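Local structure of biofilm-associated surface protein (Staphylococcus aureus, 7C7U) at residues A[22-26]-A[397-402]; A[392-396]-A[420-424]; A[412-416]-A[430-435]; A[457-461]-A[501-505]. The protein contributes to biofilm formation as a cell wall-anchored surface protein, and probably acts as a calcium-binding switch for functional amyloid formation. One frame throughout, in Å; residues are numbered along the deposited sequence.

Contact 1: residues A[22-26]-A[397-402]; sequences KSLGY and DRYERQ. With CA (calcium ion), chain E; CA (calcium ion), chain D.
A chi1 of 57° sets S23 OG between its own backbone N and carbonyl carbon, facing helix 397-404. R401 is bent at chi3 (-57°), which turns its guanidinium end-on to the same hydroxyl. NH1 donates to S23 OG at 2.8 Å, and NH2 donates to S23 OG at 3.1 Å. The hydroxyl lies nearly in the guanidinium plane. S23 OG donates a hydrogen bond to D397 OD2 at 2.6 Å, on the anti lone pair of that oxygen. One serine oxygen thus joins an arginine to an aspartate one helical turn earlier. L24 O sits over one face of the R401 guanidinium, and D397 O lies over the opposite face. G25 CA lies alongside R401 NE at 3.5 Å. Further on, the amide nitrogen of Q402 meets the Y26 ring at its edge; Y26 OH itself bonds to E182. D397 OD1 accepts hydrogen bonds from Y390 N and from a water that binds calcium (chain D). D397 is therefore second-shell to the metal. E400 OE2 bridges the two calcium ions, and OE1 also holds the chain E ion. E400 is the closing glutamate of an EF-hand-like loop, whose D389, D391, D393 and L395 complete the chain D site.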
loop_
_atom_site.group_PDB
_atom_site.type_symbol
_atom_site.label_atom_id
_atom_site.label_comp_id
_atom_site.label_asym_id
_atom_site.label_seq_id
_atom_site.Cartn_x
_atom_site.Cartn_y
_atom_site.Cartn_z
ATOM N N LYS A 22 9.860 -1.131 2.458
ATOM C CA LYS A 22 8.509 -1.577 2.172
ATOM C C LYS A 22 7.545 -0.912 3.143
ATOM O O LYS A 22 7.846 -0.753 4.328
ATOM C CB LYS A 22 8.415 -3.098 2.284
ATOM C CG LYS A 22 9.522 -3.816 1.539
ATOM C CD LYS A 22 9.164 -5.257 1.224
ATOM C CE LYS A 22 10.228 -5.872 0.343
ATOM N NZ LYS A 22 10.353 -5.104 -0.932
ATOM N N SER A 23 6.409 -0.463 2.620
ATOM C CA SER A 23 5.299 -0.022 3.445
ATOM C C SER A 23 4.542 -1.231 3.994
ATOM O O SER A 23 4.630 -2.345 3.467
ATOM C CB SER A 23 4.361 0.865 2.628
ATOM O OG SER A 23 3.895 0.166 1.479
ATOM N N LEU A 24 3.763 -0.998 5.043
ATOM C CA LEU A 24 2.977 -2.048 5.670
ATOM C C LEU A 24 1.501 -1.853 5.354
ATOM O O LEU A 24 1.030 -0.723 5.198
ATOM C CB LEU A 24 3.179 -2.068 7.191
ATOM C CG LEU A 24 4.589 -2.424 7.670
ATOM C CD1 LEU A 24 4.640 -2.486 9.181
ATOM C CD2 LEU A 24 5.052 -3.738 7.062
ATOM N N GLY A 25 0.786 -2.972 5.216
ATOM C CA GLY A 25 -0.656 -2.931 5.107
ATOM C C GLY A 25 -1.308 -2.611 6.441
ATOM O O GLY A 25 -0.663 -2.494 7.485
ATOM N N TYR A 26 -2.632 -2.481 6.401
ATOM C CA TYR A 26 -3.426 -2.136 7.573
ATOM C C TYR A 26 -4.288 -3.312 8.024
ATOM O O TYR A 26 -4.752 -4.120 7.212
ATOM C CB TYR A 26 -4.340 -0.934 7.295
ATOM C CG TYR A 26 -3.650 0.417 7.259
ATOM C CD1 TYR A 26 -3.030 0.939 8.389
ATOM C CD2 TYR A 26 -3.645 1.182 6.096
ATOM C CE1 TYR A 26 -2.407 2.188 8.355
ATOM C CE2 TYR A 26 -3.023 2.420 6.048
ATOM C CZ TYR A 26 -2.409 2.922 7.179
ATOM O OH TYR A 26 -1.800 4.158 7.129
ATOM N N ASP A 397 1.451 2.282 -3.510
ATOM C CA ASP A 397 1.452 1.113 -2.634
ATOM C C ASP A 397 0.071 0.831 -2.066
ATOM O O ASP A 397 -0.469 -0.274 -2.216
ATOM C CB ASP A 397 2.416 1.318 -1.464
ATOM C CG ASP A 397 3.867 1.133 -1.838
ATOM O OD1 ASP A 397 4.233 1.369 -2.998
ATOM O OD2 ASP A 397 4.654 0.782 -0.935
ATOM N N ARG A 398 -0.513 1.830 -1.396
ATOM C CA ARG A 398 -1.784 1.586 -0.719
ATOM C C ARG A 398 -2.916 1.374 -1.710
ATOM O O ARG A 398 -3.860 0.643 -1.409
ATOM C CB ARG A 398 -2.115 2.729 0.243
ATOM C CG ARG A 398 -2.590 3.999 -0.400
ATOM C CD ARG A 398 -2.656 5.101 0.650
ATOM N NE ARG A 398 -1.320 5.499 1.067
ATOM C CZ ARG A 398 -1.034 6.124 2.206
ATOM N NH1 ARG A 398 -1.987 6.437 3.083
ATOM N NH2 ARG A 398 0.219 6.428 2.468
ATOM N N TYR A 399 -2.845 1.992 -2.891
ATOM C CA TYR A 399 -3.831 1.682 -3.921
ATOM C C TYR A 399 -3.731 0.226 -4.350
ATOM O O TYR A 399 -4.753 -0.459 -4.469
ATOM C CB TYR A 399 -3.665 2.611 -5.120
ATOM C CG TYR A 399 -4.709 2.427 -6.199
ATOM C CD1 TYR A 399 -4.554 1.455 -7.196
ATOM C CD2 TYR A 399 -5.843 3.229 -6.234
ATOM C CE1 TYR A 399 -5.488 1.294 -8.186
ATOM C CE2 TYR A 399 -6.804 3.058 -7.232
ATOM C CZ TYR A 399 -6.614 2.098 -8.206
ATOM O OH TYR A 399 -7.550 1.909 -9.207
ATOM N N GLU A 400 -2.508 -0.273 -4.577
ATOM C CA GLU A 400 -2.349 -1.666 -5.003
ATOM C C GLU A 400 -2.843 -2.619 -3.926
ATOM O O GLU A 400 -3.514 -3.617 -4.227
ATOM C CB GLU A 400 -0.889 -1.983 -5.372
ATOM C CG GLU A 400 -0.358 -1.207 -6.586
ATOM C CD GLU A 400 0.848 -1.860 -7.272
ATOM O OE1 GLU A 400 0.676 -2.939 -7.910
ATOM O OE2 GLU A 400 1.968 -1.282 -7.211
ATOM N N ARG A 401 -2.547 -2.307 -2.663
ATOM C CA ARG A 401 -2.953 -3.168 -1.560
ATOM C C ARG A 401 -4.466 -3.172 -1.387
ATOM O O ARG A 401 -5.064 -4.230 -1.169
ATOM C CB ARG A 401 -2.272 -2.713 -0.269
ATOM C CG ARG A 401 -0.968 -3.420 0.017
ATOM C CD ARG A 401 -0.523 -3.187 1.453
ATOM N NE ARG A 401 -0.390 -1.770 1.764
ATOM C CZ ARG A 401 0.753 -1.101 1.656
ATOM N NH1 ARG A 401 1.850 -1.725 1.247
ATOM N NH2 ARG A 401 0.797 0.189 1.951
ATOM N N GLN A 402 -5.103 -2.003 -1.478
ATOM C CA GLN A 402 -6.508 -1.882 -1.112
ATOM C C GLN A 402 -7.464 -2.021 -2.289
ATOM O O GLN A 402 -8.566 -2.546 -2.109
ATOM C CB GLN A 402 -6.775 -0.533 -0.436
ATOM C CG GLN A 402 -5.937 -0.240 0.782
ATOM C CD GLN A 402 -5.949 1.246 1.111
ATOM O OE1 GLN A 402 -6.653 2.027 0.459
ATOM N NE2 GLN A 402 -5.147 1.653 2.104
HETATM CA CA CA E . 2.710 -3.183 -8.923
HETATM CA CA CA D . 3.152 0.597 -7.503
HETATM O O HOH W 1 -1.290 7.361 5.917
HETATM O O HOH W 2 3.829 -0.065 -5.116
#

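Contact 2: residues A[392-396]-A[420-424]; sequences KDGLL and DGDEV. With CA (calcium ion), chain D; CA (calcium ion), chain E; CA (calcium ion), chain G; CA (calcium ion), chain F.
D393 and D420 come together at one calcium ion (chain E). D393 OD2 binds it at 2.1 Å and D420 OD2 binds it at 2.5 Å. The two carboxylate planes are turned 47° apart, and the metal holds the two negative groups together. D393 has CG between its backbone N and carbonyl carbon (chi1 64°). This conformation lets its carboxylate span two ions, with OD1 on the calcium of chain D. OD1 also accepts from L395 N at 2.9 Å, forming an Asx turn. That bond reaches the anti side but comes from out of the carboxylate plane. L395 adds its carbonyl oxygen to the chain D ion, while its side chain packs on helix 420-427. CG rests on G421 CA at 3.7 Å, and CD1 reaches V424 CG2 at 4.2 Å. At G421 the helix has no side chain, and D393 O comes to 3.4 Å from G421 CA in a CA-H...O contact. G421 N gives D393 O only a weak hydrogen bond. A water makes a firmer link, donating to D393 O and accepting from D422 N. D420 OD2 probably also hydrogen-bonds to T413. E423 is bent at chi2 and serves two other calcium ions (chains F and G); OE1 is shared by both. The contact joins an EF-hand-like loop of the DxDxDG type to the helix of the next one, between two pairs of calcium ions.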
loop_
_atom_site.group_PDB
_atom_site.type_symbol
_atom_site.label_atom_id
_atom_site.label_comp_id
_atom_site.label_asym_id
_atom_site.label_seq_id
_atom_site.Cartn_x
_atom_site.Cartn_y
_atom_site.Cartn_z
ATOM N N LYS A 392 7.429 1.779 -8.951
ATOM C CA LYS A 392 7.338 2.772 -10.024
ATOM C C LYS A 392 6.501 2.266 -11.209
ATOM O O LYS A 392 6.886 2.398 -12.372
ATOM C CB LYS A 392 8.747 3.184 -10.489
ATOM C CG LYS A 392 9.711 3.584 -9.334
ATOM C CD LYS A 392 11.104 4.011 -9.825
ATOM C CE LYS A 392 11.218 5.445 -10.337
ATOM N NZ LYS A 392 10.040 6.287 -10.089
ATOM N N ASP A 393 5.335 1.690 -10.917
ATOM C CA ASP A 393 4.393 1.332 -11.979
ATOM C C ASP A 393 3.213 2.296 -12.082
ATOM O O ASP A 393 2.273 2.032 -12.844
ATOM C CB ASP A 393 3.869 -0.101 -11.797
ATOM C CG ASP A 393 3.068 -0.292 -10.530
ATOM O OD1 ASP A 393 2.696 0.705 -9.877
ATOM O OD2 ASP A 393 2.801 -1.465 -10.179
ATOM N N GLY A 394 3.217 3.382 -11.305
ATOM C CA GLY A 394 2.160 4.365 -11.363
ATOM C C GLY A 394 1.031 4.173 -10.367
ATOM O O GLY A 394 0.217 5.085 -10.208
ATOM N N LEU A 395 0.943 3.022 -9.708
ATOM C CA LEU A 395 -0.094 2.756 -8.710
ATOM C C LEU A 395 0.510 2.820 -7.313
ATOM O O LEU A 395 1.386 2.009 -6.987
ATOM C CB LEU A 395 -0.711 1.377 -8.914
ATOM C CG LEU A 395 -1.349 1.070 -10.265
ATOM C CD1 LEU A 395 -1.993 -0.326 -10.211
ATOM C CD2 LEU A 395 -2.369 2.120 -10.654
ATOM N N LEU A 396 -0.006 3.723 -6.470
ATOM C CA LEU A 396 0.518 3.848 -5.113
ATOM C C LEU A 396 0.477 2.504 -4.400
ATOM O O LEU A 396 -0.416 1.688 -4.637
ATOM C CB LEU A 396 -0.289 4.875 -4.306
ATOM C CG LEU A 396 -0.193 6.332 -4.760
ATOM C CD1 LEU A 396 -1.047 7.258 -3.880
ATOM C CD2 LEU A 396 1.279 6.773 -4.753
ATOM N N ASP A 420 1.550 -2.788 -14.286
ATOM C CA ASP A 420 0.290 -2.793 -13.537
ATOM C C ASP A 420 -0.542 -1.548 -13.795
ATOM O O ASP A 420 -1.725 -1.647 -14.138
ATOM C CB ASP A 420 0.574 -2.928 -12.044
ATOM C CG ASP A 420 1.102 -4.277 -11.694
ATOM O OD1 ASP A 420 1.175 -5.127 -12.607
ATOM O OD2 ASP A 420 1.408 -4.525 -10.514
ATOM N N GLY A 421 0.042 -0.362 -13.597
ATOM C CA GLY A 421 -0.696 0.863 -13.868
ATOM C C GLY A 421 -1.165 0.962 -15.309
ATOM O O GLY A 421 -2.323 1.296 -15.580
ATOM N N ASP A 422 -0.270 0.665 -16.259
ATOM C CA ASP A 422 -0.670 0.646 -17.662
ATOM C C ASP A 422 -1.886 -0.254 -17.865
ATOM O O ASP A 422 -2.864 0.130 -18.513
ATOM C CB ASP A 422 0.495 0.164 -18.533
ATOM C CG ASP A 422 1.639 1.138 -18.560
ATOM O OD1 ASP A 422 1.378 2.360 -18.481
ATOM O OD2 ASP A 422 2.797 0.677 -18.661
ATOM N N GLU A 423 -1.865 -1.436 -17.264
ATOM C CA GLU A 423 -3.000 -2.340 -17.412
ATOM C C GLU A 423 -4.281 -1.732 -16.852
ATOM O O GLU A 423 -5.324 -1.733 -17.519
ATOM C CB GLU A 423 -2.675 -3.674 -16.748
ATOM C CG GLU A 423 -1.665 -4.468 -17.581
ATOM C CD GLU A 423 -1.915 -5.942 -17.529
ATOM O OE1 GLU A 423 -1.124 -6.645 -16.860
ATOM O OE2 GLU A 423 -2.918 -6.402 -18.142
ATOM N N VAL A 424 -4.222 -1.185 -15.635
ATOM C CA VAL A 424 -5.431 -0.623 -15.044
ATOM C C VAL A 424 -5.909 0.566 -15.857
ATOM O O VAL A 424 -7.111 0.718 -16.118
ATOM C CB VAL A 424 -5.189 -0.240 -13.571
ATOM C CG1 VAL A 424 -6.305 0.676 -13.071
ATOM C CG2 VAL A 424 -5.095 -1.484 -12.715
HETATM CA CA CA D . 3.152 0.597 -7.503
HETATM CA CA CA E . 2.710 -3.183 -8.923
HETATM CA CA CA G . -2.627 -8.717 -17.470
HETATM CA CA CA F . 1.026 -7.329 -16.405
HETATM O O HOH W 3 2.579 1.030 -15.327
HETATM O O HOH W 2 3.829 -0.065 -5.116
#

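Contact 3: residues A[412-416]-A[430-435]; sequences DTDGD and SPLVGK. With CA (calcium ion), chain G; CA (calcium ion), chain F.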
loop_
_atom_site.group_PDB
_atom_site.type_symbol
_atom_site.label_atom_id
_atom_site.label_comp_id
_atom_site.label_asym_id
_atom_site.label_seq_id
_atom_site.Cartn_x
_atom_site.Cartn_y
_atom_site.Cartn_z
ATOM N N ASP A 412 5.081 -5.587 -12.739
ATOM C CA ASP A 412 4.349 -6.421 -13.729
ATOM C C ASP A 412 3.947 -7.700 -12.991
ATOM O O ASP A 412 4.577 -8.749 -13.139
ATOM C CB ASP A 412 5.202 -6.696 -14.966
ATOM C CG ASP A 412 4.470 -7.533 -16.015
ATOM O OD1 ASP A 412 3.223 -7.657 -15.938
ATOM O OD2 ASP A 412 5.153 -8.071 -16.907
ATOM N N THR A 413 2.908 -7.582 -12.151
ATOM C CA THR A 413 2.579 -8.646 -11.206
ATOM C C THR A 413 2.322 -9.976 -11.892
ATOM O O THR A 413 2.756 -11.022 -11.391
ATOM C CB THR A 413 1.369 -8.230 -10.368
ATOM O OG1 THR A 413 1.702 -7.072 -9.589
ATOM C CG2 THR A 413 0.880 -9.362 -9.470
ATOM N N ASP A 414 1.621 -9.961 -13.034
ATOM C CA ASP A 414 1.200 -11.196 -13.690
ATOM C C ASP A 414 2.231 -11.729 -14.685
ATOM O O ASP A 414 2.009 -12.802 -15.262
ATOM C CB ASP A 414 -0.195 -11.046 -14.332
ATOM C CG ASP A 414 -0.286 -9.915 -15.309
ATOM O OD1 ASP A 414 0.652 -9.714 -16.108
ATOM O OD2 ASP A 414 -1.328 -9.246 -15.315
ATOM N N GLY A 415 3.292 -10.963 -14.967
ATOM C CA GLY A 415 4.346 -11.361 -15.886
ATOM C C GLY A 415 4.084 -11.187 -17.366
ATOM O O GLY A 415 4.921 -11.611 -18.173
ATOM N N ASP A 416 2.984 -10.561 -17.766
ATOM C CA ASP A 416 2.626 -10.555 -19.184
ATOM C C ASP A 416 3.307 -9.436 -19.974
ATOM O O ASP A 416 3.038 -9.288 -21.173
ATOM C CB ASP A 416 1.099 -10.461 -19.344
ATOM C CG ASP A 416 0.536 -9.075 -18.948
ATOM O OD1 ASP A 416 1.308 -8.182 -18.491
ATOM O OD2 ASP A 416 -0.693 -8.891 -19.094
ATOM N N SER A 430 -6.973 -6.725 -16.697
ATOM C CA SER A 430 -6.587 -7.101 -15.356
ATOM C C SER A 430 -5.069 -7.223 -15.233
ATOM O O SER A 430 -4.423 -7.913 -16.046
ATOM C CB SER A 430 -7.243 -8.394 -14.950
ATOM O OG SER A 430 -6.540 -8.946 -13.863
ATOM N N PRO A 431 -4.470 -6.565 -14.237
ATOM C CA PRO A 431 -3.047 -6.738 -13.935
ATOM C C PRO A 431 -2.749 -8.027 -13.188
ATOM O O PRO A 431 -1.593 -8.263 -12.798
ATOM C CB PRO A 431 -2.759 -5.515 -13.048
ATOM C CG PRO A 431 -4.057 -5.372 -12.239
ATOM C CD PRO A 431 -5.180 -5.809 -13.185
ATOM N N LEU A 432 -3.780 -8.823 -12.914
ATOM C CA LEU A 432 -3.647 -10.097 -12.232
ATOM C C LEU A 432 -3.791 -11.275 -13.183
ATOM O O LEU A 432 -3.750 -12.424 -12.734
ATOM C CB LEU A 432 -4.694 -10.196 -11.113
ATOM C CG LEU A 432 -4.717 -8.975 -10.195
ATOM C CD1 LEU A 432 -5.733 -9.120 -9.051
ATOM C CD2 LEU A 432 -3.315 -8.741 -9.651
ATOM N N VAL A 433 -3.973 -11.013 -14.476
ATOM C CA VAL A 433 -4.278 -12.049 -15.460
ATOM C C VAL A 433 -3.317 -11.877 -16.636
ATOM O O VAL A 433 -3.431 -10.910 -17.396
ATOM C CB VAL A 433 -5.737 -11.982 -15.937
ATOM C CG1 VAL A 433 -5.998 -13.025 -17.066
ATOM C CG2 VAL A 433 -6.700 -12.175 -14.771
ATOM N N GLY A 434 -2.395 -12.820 -16.800
ATOM C CA GLY A 434 -1.464 -12.800 -17.917
ATOM C C GLY A 434 -2.062 -13.180 -19.264
ATOM O O GLY A 434 -3.275 -13.098 -19.472
ATOM N N LYS A 435 -1.210 -13.583 -20.197
ATOM C CA LYS A 435 -1.623 -13.845 -21.573
ATOM C C LYS A 435 -2.122 -15.281 -21.712
ATOM O O LYS A 435 -1.400 -16.223 -21.358
ATOM C CB LYS A 435 -0.468 -13.600 -22.528
ATOM C CG LYS A 435 -0.837 -13.593 -24.004
ATOM C CD LYS A 435 0.399 -13.422 -24.848
ATOM C CE LYS A 435 0.051 -13.202 -26.310
ATOM N NZ LYS A 435 1.279 -13.302 -27.162
HETATM CA CA CA G . -2.627 -8.717 -17.470
HETATM CA CA CA F . 1.026 -7.329 -16.405
#
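The second EF-hand-like calcium loop meets the turn that follows its helix here, D414 and D416 facing S430 and V433 around one calcium ion (chain G). D414 OD2 lies 2.6 Å from that ion and D416 OD2 lies 2.5 Å from it. The carbonyl oxygens of S430 and V433 bind the same ion, S430 O nearly opposite D416 OD2. E423 and E509 also belong to this site. D414 and D416 both have CG between the backbone N and the carbonyl carbon (chi1 56° and 70°). Each carboxylate is thereby split between two metals, its OD1 going to the calcium of chain F. D412 OD1 binds the chain F calcium at 2.3 Å. D414 OD1 has a further task: it accepts from D416 N at 3.0 Å, nearly along its C-O axis, in an Asx turn. The turn 430-433 is held in a similar way, since S430 OG accepts from L432 N at 2.9 Å in an ST turn. Carbon contacts lie beside the site. D416 CB lies 3.8 Å from G434 CA. Farther from the metal, T413 CG2 approaches L432 CD2 at 4.2 Å. With no clear direct hydrogen bond across the contact, the shared cation is the main polar link. Two calcium ions bridged by common carboxylates make this a paired site on a DxDxDG loop.

Contact 4: residues A[457-461]-A[501-505]; sequences GAATQ and DSPNY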
loop_
_atom_site.group_PDB
_atom_site.type_symbol
_atom_site.label_atom_id
_atom_site.label_comp_id
_atom_site.label_asym_id
_atom_site.label_seq_id
_atom_site.Cartn_x
_atom_site.Cartn_y
_atom_site.Cartn_z
ATOM N N GLY A 457 -5.000 -12.395 -6.429
ATOM C CA GLY A 457 -6.265 -11.708 -6.255
ATOM C C GLY A 457 -7.247 -11.801 -7.406
ATOM O O GLY A 457 -8.325 -11.193 -7.345
ATOM N N ALA A 458 -6.914 -12.548 -8.457
ATOM C CA ALA A 458 -7.727 -12.542 -9.665
ATOM C C ALA A 458 -9.168 -12.954 -9.375
ATOM O O ALA A 458 -9.434 -13.817 -8.534
ATOM C CB ALA A 458 -7.112 -13.468 -10.718
ATOM N N ALA A 459 -10.095 -12.311 -10.082
ATOM C CA ALA A 459 -11.501 -12.680 -10.074
ATOM C C ALA A 459 -11.711 -13.987 -10.845
ATOM O O ALA A 459 -10.790 -14.552 -11.439
ATOM C CB ALA A 459 -12.333 -11.555 -10.687
ATOM N N THR A 460 -12.948 -14.487 -10.828
ATOM C CA THR A 460 -13.279 -15.657 -11.636
ATOM C C THR A 460 -13.388 -15.238 -13.097
ATOM O O THR A 460 -14.153 -14.329 -13.437
ATOM C CB THR A 460 -14.576 -16.306 -11.155
ATOM O OG1 THR A 460 -14.312 -17.049 -9.961
ATOM C CG2 THR A 460 -15.119 -17.269 -12.220
ATOM N N GLN A 461 -12.609 -15.886 -13.954
ATOM C CA GLN A 461 -12.535 -15.531 -15.364
ATOM C C GLN A 461 -13.423 -16.441 -16.199
ATOM O O GLN A 461 -13.702 -17.585 -15.822
ATOM C CB GLN A 461 -11.101 -15.622 -15.885
ATOM C CG GLN A 461 -10.059 -15.021 -14.964
ATOM C CD GLN A 461 -10.079 -13.506 -14.985
ATOM O OE1 GLN A 461 -10.163 -12.884 -16.049
ATOM N NE2 GLN A 461 -10.003 -12.903 -13.806
ATOM N N ASP A 501 -11.982 -13.202 -19.889
ATOM C CA ASP A 501 -12.838 -12.086 -19.516
ATOM C C ASP A 501 -12.936 -12.022 -17.996
ATOM O O ASP A 501 -13.397 -12.971 -17.353
ATOM C CB ASP A 501 -14.216 -12.249 -20.165
ATOM C CG ASP A 501 -15.155 -11.069 -19.911
ATOM O OD1 ASP A 501 -14.958 -10.288 -18.961
ATOM O OD2 ASP A 501 -16.134 -10.942 -20.677
ATOM N N SER A 502 -12.493 -10.899 -17.428
ATOM C CA SER A 502 -12.638 -10.589 -16.011
ATOM C C SER A 502 -13.866 -9.710 -15.803
ATOM O O SER A 502 -14.173 -8.868 -16.655
ATOM C CB SER A 502 -11.392 -9.866 -15.485
ATOM O OG SER A 502 -11.646 -9.195 -14.256
ATOM N N PRO A 503 -14.627 -9.888 -14.718
ATOM C CA PRO A 503 -15.777 -8.999 -14.472
ATOM C C PRO A 503 -15.390 -7.601 -14.005
ATOM O O PRO A 503 -16.272 -6.735 -13.901
ATOM C CB PRO A 503 -16.559 -9.731 -13.375
ATOM C CG PRO A 503 -15.536 -10.520 -12.652
ATOM C CD PRO A 503 -14.500 -10.932 -13.689
ATOM N N ASN A 504 -14.123 -7.353 -13.695
ATOM C CA ASN A 504 -13.728 -6.071 -13.130
ATOM C C ASN A 504 -13.035 -5.158 -14.120
ATOM O O ASN A 504 -12.681 -4.030 -13.752
ATOM C CB ASN A 504 -12.823 -6.290 -11.922
ATOM C CG ASN A 504 -13.581 -6.802 -10.735
ATOM O OD1 ASN A 504 -14.680 -6.335 -10.448
ATOM N ND2 ASN A 504 -13.012 -7.780 -10.045
ATOM N N TYR A 505 -12.828 -5.611 -15.354
ATOM C CA TYR A 505 -12.102 -4.842 -16.347
ATOM C C TYR A 505 -12.836 -4.904 -17.674
ATOM O O TYR A 505 -13.452 -5.915 -18.014
ATOM C CB TYR A 505 -10.660 -5.355 -16.482
ATOM C CG TYR A 505 -9.859 -5.086 -15.231
ATOM C CD1 TYR A 505 -9.090 -3.939 -15.114
ATOM C CD2 TYR A 505 -9.901 -5.964 -14.151
ATOM C CE1 TYR A 505 -8.372 -3.679 -13.956
ATOM C CE2 TYR A 505 -9.194 -5.713 -12.998
ATOM C CZ TYR A 505 -8.424 -4.569 -12.907
ATOM O OH TYR A 505 -7.708 -4.321 -11.750
HETATM O O HOH W 4 -9.205 -9.939 -12.433
#
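A459 puts its methyl group over the bend that follows strand 494-501. Its CB touches P503 CD at 3.8 Å and N504 ND2 at 3.9 Å. Its backbone N makes a weak bond to a water that also bonds to S502 OG, 3.1 Å from the water oxygen. T460 contributes its backbone: its carbonyl O lies 3.4 Å from P503 CD. Q461 does most of the work. Its CA makes a CA-H...O contact with D501 O at 3.4 Å. The side chain then folds back on itself, with a bend at chi2 of -75°. This lets Q461 NE2 donate a hydrogen bond to A459 O at 3.0 Å, from above the carbonyl plane. It also lays the amide beside S502, where Q461 OE1 approaches S502 CB at 3.3 Å. The bridging water takes a second weak bond from Q461 NE2. S502 is held in its own segment as well: its OG accepts from N504 N at 3.1 Å, an ST turn. No direct hydrogen bond crosses between the segments, so the contact rests on apolar touches, a CA-H...O contact and the water. The two loops flank neighbouring antiparallel strands, 462-466 and 494-501, of one seven-stranded sheet. D501 forms a backbone hydrogen bond with T462 and a salt bridge with K464. Q461 touches V433, and Y505 touches P431, both in the loop after helix 420-427.

Overall arrangement
Contact 1 spans the longest range: it brings the N-terminal loop before strand 26-27 to helix 397-404. Contact 2 opens inside that span, at 392-396, and closes beyond it on helix 420-427, so the two cross. They share two calcium ions. Contact 3 crosses contact 2 in the same manner and closes on the loop before strand 437-442; E423 of contact 2 is a ligand of both of its ions. Contact 4 follows in series and closes the stretch from strand 462-466 to strand 494-501. It touches contact 3 and, through Y505, V424 of contact 2. Together they run from the N-terminal sheets through the calcium-bound region to the seven-stranded sheet.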